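PDB 1ZJ8: sulfite reductase [ferredoxin] from Mycobacterium tuberculosis, which catalyses the six-electron reduction of sulfite to hydrogen sulfide with electrons from reduced ferredoxin, using a siroheme and a [4Fe-4S] cluster. Local coordinates for residues Glu130-Arg133 with Asp134-Asp137; Ile368-Ala371 with Val372-Met376; Gly550-Phe553 with Ala554-Val557. All coordinates share one frame; numbering follows the deposited sequence.

Interaction 1: Glu130-Arg133 with Asp134-Asp137; sequences EFAR and DTAD
Ala-132 and Thr-135 carry this local contact, and hydrogen bonding is its main component. The carbonyl oxygen of Ala-132 takes two donors from the same residue. Thr-135 N lies 3.2 Å from Ala-132 O with a fairly straight N-H...O angle of 162°, and the hydroxyl OG1 of Thr-135 reaches the same Ala-132 O at 2.7 Å. Both arrive from one face of the carbonyl: the amide stands well above its plane, 64° out of it, whereas the hydroxyl is only moderately tilted from it. The Thr-135 side chain is turned so that OG1 sits between its own backbone N and carbonyl carbon (chi1 61°), which brings the hydroxyl beside the amide donor. OG1 has a further partner in His-147 N, on the adjacent strand 144-149.

Van der Waals contacts are few. The methyl CB of Ala-132 points toward Thr-135 and meets its OG1 at 3.3 Å, while CG2 of Thr-135 approaches Ala-132 O to 3.4 Å. The side chain of Arg-133 packs on Trp-148 of strand 144-149, which Thr-135 also touches. The carboxylate of Asp-134 is engaged elsewhere, OD1 by Thr-129 OG1 and OD2 by Thr-367 OG1.

Backbone evidence identifies the motif. Arg-133 and Asp-134, the two central residues, both have positive phi, and the N-H...O hydrogen bond from Thr-135 to Ala-132 closes a type I' beta turn. It takes the chain from the end of helix 118-131 into strand 135-138, a tight alpha-to-beta connection in the ferredoxin-like half domain.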
# COMPACT_ATOMS: atom_id res chain seq x y z
N GLU A 130 -19.57 12.10 -8.67
CA GLU A 130 -20.23 12.13 -9.97
C GLU A 130 -20.04 10.88 -10.80
O GLU A 130 -20.95 10.50 -11.51
CB GLU A 130 -19.71 13.32 -10.78
CG GLU A 130 -20.67 13.85 -11.83
CD GLU A 130 -19.96 14.65 -12.93
OE1 GLU A 130 -19.63 15.85 -12.67
OE2 GLU A 130 -19.75 14.07 -14.03
N PHE A 131 -18.87 10.26 -10.75
CA PHE A 131 -18.59 9.10 -11.60
C PHE A 131 -18.39 7.78 -10.89
O PHE A 131 -18.31 6.76 -11.56
CB PHE A 131 -17.32 9.32 -12.42
CG PHE A 131 -17.40 10.45 -13.39
CD1 PHE A 131 -16.35 11.35 -13.49
CD2 PHE A 131 -18.51 10.60 -14.23
CE1 PHE A 131 -16.41 12.38 -14.38
CE2 PHE A 131 -18.58 11.62 -15.13
CZ PHE A 131 -17.54 12.52 -15.21
N ALA A 132 -18.26 7.78 -9.56
CA ALA A 132 -17.91 6.54 -8.83
C ALA A 132 -18.94 6.15 -7.78
O ALA A 132 -18.67 5.28 -6.95
CB ALA A 132 -16.50 6.66 -8.20
N ARG A 133 -20.12 6.75 -7.84
CA ARG A 133 -21.18 6.54 -6.85
C ARG A 133 -20.72 6.93 -5.44
O ARG A 133 -21.20 6.39 -4.45
CB ARG A 133 -21.70 5.10 -6.90
CG ARG A 133 -22.14 4.63 -8.31
CD ARG A 133 -22.97 3.33 -8.25
NE ARG A 133 -22.96 2.57 -9.51
CZ ARG A 133 -23.88 1.66 -9.86
NH1 ARG A 133 -24.93 1.38 -9.08
NH2 ARG A 133 -23.76 1.02 -11.02
N ASP A 134 -19.81 7.92 -5.40
CA ASP A 134 -19.26 8.50 -4.16
C ASP A 134 -18.30 7.56 -3.42
O ASP A 134 -17.95 7.81 -2.27
CB ASP A 134 -20.38 9.02 -3.24
CG ASP A 134 -20.02 10.34 -2.56
OD1 ASP A 134 -19.47 11.25 -3.24
OD2 ASP A 134 -20.31 10.50 -1.34
N THR A 135 -17.87 6.48 -4.07
CA THR A 135 -16.83 5.63 -3.52
C THR A 135 -15.48 6.35 -3.61
O THR A 135 -15.14 6.94 -4.65
CB THR A 135 -16.74 4.26 -4.28
OG1 THR A 135 -16.43 4.48 -5.67
CG2 THR A 135 -18.05 3.49 -4.15
N ALA A 136 -14.73 6.28 -2.52
CA ALA A 136 -13.36 6.79 -2.47
C ALA A 136 -12.67 6.17 -1.26
O ALA A 136 -13.09 6.41 -0.14
CB ALA A 136 -13.38 8.29 -2.34
N ASP A 137 -11.65 5.34 -1.50
CA ASP A 137 -10.94 4.66 -0.41
C ASP A 137 -9.44 4.92 -0.50
O ASP A 137 -8.84 4.73 -1.57
CB ASP A 137 -11.22 3.16 -0.45
CG ASP A 137 -12.69 2.82 -0.27
OD1 ASP A 137 -13.39 3.59 0.45
OD2 ASP A 137 -13.16 1.80 -0.85

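Interaction 2: Ile368-Ala371 with Val372-Met376; sequences ILTA and VADLM
Val-372 packs back against Ile-368 one helical turn earlier, and its side chain can be followed outward. CB lies close to two carbonyl oxygens, 3.6 Å from Leu-369 O and 3.7 Å from Ile-368 O. CG1 is anti to the backbone N (chi1 171°), which leaves CG2 anti to the carbonyl carbon and beside the N. From there CG2 turns back along the helix: it is 3.3 Å from Ile-368 O and 4.2 Å from Ile-368 CG2, a loose methyl-to-methyl contact. Beyond the helix, the side chain of Val-372 touches Leu-121, Ile-394 and Leu-414.

Beneath these methyls runs regular i to i+4 bonding. Val-372 N meets Ile-368 O at 2.8 Å, and Ala-373, Asp-374 and Leu-375 repeat the pattern to Leu-369, Thr-370 and Ala-371.

The carboxylate of Asp-374 is drawn elsewhere. Its OD2 is 3.4 Å from Thr-370 O, but both are acceptors, and OD1 forms a salt bridge with Arg-122 of helix 118-131. The chemistry therefore divides: backbone bonds hold the turn, apolar branches seat it on neighbouring elements, and the acidic charge is answered from another helix.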
# COMPACT_ATOMS: atom_id res chain seq x y z
N ILE A 368 -16.87 13.48 1.26
CA ILE A 368 -15.93 13.74 2.36
C ILE A 368 -14.67 14.45 1.87
O ILE A 368 -14.23 15.43 2.48
CB ILE A 368 -15.58 12.48 3.14
CG1 ILE A 368 -16.75 12.13 4.06
CG2 ILE A 368 -14.31 12.70 4.00
CD1 ILE A 368 -16.60 10.81 4.77
N LEU A 369 -14.10 13.96 0.77
CA LEU A 369 -12.88 14.56 0.23
C LEU A 369 -13.14 16.02 -0.13
O LEU A 369 -12.27 16.90 0.08
CB LEU A 369 -12.40 13.78 -1.02
CG LEU A 369 -11.85 12.37 -0.77
CD1 LEU A 369 -11.57 11.63 -2.08
CD2 LEU A 369 -10.57 12.43 0.04
N THR A 370 -14.32 16.29 -0.66
CA THR A 370 -14.66 17.65 -1.05
C THR A 370 -14.84 18.46 0.22
O THR A 370 -14.36 19.59 0.31
CB THR A 370 -15.86 17.71 -2.01
OG1 THR A 370 -15.60 16.85 -3.11
CG2 THR A 370 -16.06 19.13 -2.57
N ALA A 371 -15.48 17.85 1.21
CA ALA A 371 -15.69 18.51 2.50
C ALA A 371 -14.36 18.95 3.15
O ALA A 371 -14.27 20.06 3.72
CB ALA A 371 -16.46 17.61 3.43
N VAL A 372 -13.36 18.08 3.06
CA VAL A 372 -12.02 18.33 3.60
C VAL A 372 -11.34 19.48 2.84
O VAL A 372 -10.65 20.31 3.43
CB VAL A 372 -11.10 17.06 3.53
CG1 VAL A 372 -9.65 17.41 3.90
CG2 VAL A 372 -11.62 15.93 4.41
N ALA A 373 -11.55 19.53 1.53
CA ALA A 373 -10.96 20.60 0.72
C ALA A 373 -11.42 21.97 1.19
O ALA A 373 -10.61 22.91 1.23
CB ALA A 373 -11.28 20.39 -0.75
N ASP A 374 -12.70 22.09 1.56
CA ASP A 374 -13.26 23.38 2.04
C ASP A 374 -12.78 23.74 3.45
O ASP A 374 -12.57 24.92 3.77
CB ASP A 374 -14.79 23.37 1.96
CG ASP A 374 -15.28 23.19 0.52
OD1 ASP A 374 -14.66 23.81 -0.37
OD2 ASP A 374 -16.24 22.42 0.27
N LEU A 375 -12.59 22.71 4.28
CA LEU A 375 -11.97 22.88 5.59
C LEU A 375 -10.53 23.38 5.43
O LEU A 375 -10.09 24.27 6.16
CB LEU A 375 -11.97 21.58 6.37
CG LEU A 375 -13.32 21.12 6.93
CD1 LEU A 375 -13.21 19.72 7.52
CD2 LEU A 375 -13.83 22.10 7.97
N MET A 376 -9.80 22.81 4.47
CA MET A 376 -8.47 23.28 4.18
C MET A 376 -8.45 24.77 3.81
O MET A 376 -7.60 25.54 4.28
CB MET A 376 -7.85 22.44 3.08
CG MET A 376 -7.41 21.07 3.56
SD MET A 376 -6.76 19.98 2.26
CE MET A 376 -5.34 20.93 1.71

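Interaction 3: Gly550-Phe553 with Ala554-Val557; sequences GERF and AQWV
The torsions of Glu-551 place its carboxylate against Trp-556: CG stands anti to the backbone N (chi1 -163°) and the chain then runs on extended, which carries the carboxylate over the first helical turn. In Trp-556 a similar first torsion (chi1 175°) swings the indole toward the ring of Phe-553. OE1 of Glu-551 comes to 3.5 Å from Trp-556 CB, approaching the indole near the plane of its ring. OE2 of Glu-551 lies 3.2 Å from Trp-556 N, but the angle is too poor for a hydrogen bond. The charge is instead paired with Arg-559, to which OE1 forms a salt bridge.

The amide of Trp-556 uses a different acceptor, its N lying 3.2 Å from Arg-552 O; Gln-555 N adds a weak bond to the same oxygen. One residue further on, Val-557 N reaches Phe-553 O, also at 3.2 Å.

Apolar contact is made by the ring of Phe-553. It is oblique to the six-membered ring of Trp-556, with planes 56° apart and centroids separated by 5.9 Å. CE2 of Phe-553 meets Val-557 CG2 at 3.7 Å. Phe-543 joins both aromatics, meeting the Phe-553 ring edge-to-face and the Trp-556 ring at a steep angle.

Arg-552 occupies the N-cap position, and its carbonyl accepts the first i to i+4 bond. The arrangement is thus that of a helix N-terminus: the chain leaves the loop after helix 532-545 and starts helix 553-559, whose aromatic side chains pack back onto the earlier helix within the 4Fe-4S domain.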
# COMPACT_ATOMS: atom_id res chain seq x y z
N GLY A 550 5.06 -3.46 31.12
CA GLY A 550 5.70 -2.70 30.04
C GLY A 550 5.92 -3.51 28.77
O GLY A 550 6.58 -3.04 27.84
N GLU A 551 5.35 -4.72 28.71
CA GLU A 551 5.65 -5.66 27.63
C GLU A 551 4.79 -5.39 26.40
O GLU A 551 3.59 -5.16 26.51
CB GLU A 551 5.44 -7.11 28.06
CG GLU A 551 6.11 -8.11 27.12
CD GLU A 551 5.76 -9.56 27.41
OE1 GLU A 551 4.78 -9.81 28.14
OE2 GLU A 551 6.47 -10.45 26.90
N ARG A 552 5.40 -5.43 25.23
CA ARG A 552 4.65 -5.32 23.98
C ARG A 552 3.94 -6.63 23.62
O ARG A 552 4.33 -7.70 24.07
CB ARG A 552 5.56 -4.87 22.82
CG ARG A 552 5.76 -3.33 22.75
CD ARG A 552 6.95 -2.92 21.88
NE ARG A 552 7.09 -3.76 20.68
CZ ARG A 552 8.16 -4.52 20.37
NH1 ARG A 552 9.23 -4.56 21.16
NH2 ARG A 552 8.15 -5.25 19.23
N PHE A 553 2.89 -6.51 22.83
CA PHE A 553 2.09 -7.64 22.39
C PHE A 553 2.92 -8.68 21.60
O PHE A 553 2.80 -9.89 21.84
CB PHE A 553 0.91 -7.14 21.54
CG PHE A 553 -0.11 -8.19 21.27
CD1 PHE A 553 -1.15 -8.39 22.16
CD2 PHE A 553 -0.02 -8.99 20.15
CE1 PHE A 553 -2.09 -9.38 21.92
CE2 PHE A 553 -0.95 -9.97 19.91
CZ PHE A 553 -1.99 -10.17 20.79
N ALA A 554 3.77 -8.21 20.69
CA ALA A 554 4.63 -9.09 19.88
C ALA A 554 5.63 -9.90 20.72
O ALA A 554 6.07 -10.98 20.31
CB ALA A 554 5.37 -8.29 18.81
N GLN A 555 5.98 -9.39 21.89
CA GLN A 555 6.83 -10.12 22.83
C GLN A 555 6.08 -11.17 23.65
O GLN A 555 6.58 -12.27 23.83
CB GLN A 555 7.57 -9.15 23.75
CG GLN A 555 8.68 -8.42 23.03
CD GLN A 555 9.29 -7.32 23.85
OE1 GLN A 555 9.21 -7.32 25.09
NE2 GLN A 555 9.90 -6.35 23.17
N TRP A 556 4.90 -10.83 24.16
CA TRP A 556 4.09 -11.79 24.92
C TRP A 556 3.70 -13.03 24.08
O TRP A 556 3.49 -14.12 24.60
CB TRP A 556 2.86 -11.07 25.47
CG TRP A 556 1.93 -11.96 26.15
CD1 TRP A 556 2.10 -12.53 27.37
CD2 TRP A 556 0.69 -12.45 25.64
NE1 TRP A 556 1.03 -13.34 27.67
CE2 TRP A 556 0.14 -13.31 26.62
CE3 TRP A 556 -0.03 -12.23 24.46
CZ2 TRP A 556 -1.09 -13.96 26.45
CZ3 TRP A 556 -1.25 -12.88 24.28
CH2 TRP A 556 -1.77 -13.74 25.28
N VAL A 557 3.63 -12.83 22.77
CA VAL A 557 3.31 -13.87 21.81
C VAL A 557 4.44 -14.92 21.69
O VAL A 557 4.22 -16.03 21.20
CB VAL A 557 2.98 -13.19 20.44
CG1 VAL A 557 2.86 -14.17 19.32
CG2 VAL A 557 1.71 -12.39 20.56

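From the N terminus the three contacts follow in series; none encloses or crosses another, and each closes only a turn of its own continuous segment. Interaction 1 turns helix 118-131 into strand 135-138. Interaction 2, far later in sequence, lies in helix 366-379 of the second ferredoxin-like half domain, yet touches the first: Ala-136 CB and Leu-369 CD1 are 3.8 Å apart. The pairing of strand 135-138 with strand 363-365, immediately before that helix, is consistent with this proximity and ties the two half domains together. Interaction 3 starts helix 553-559 near the C terminus, its centre about 40 Å from that of interaction 1 and about 39 Å from that of interaction 2.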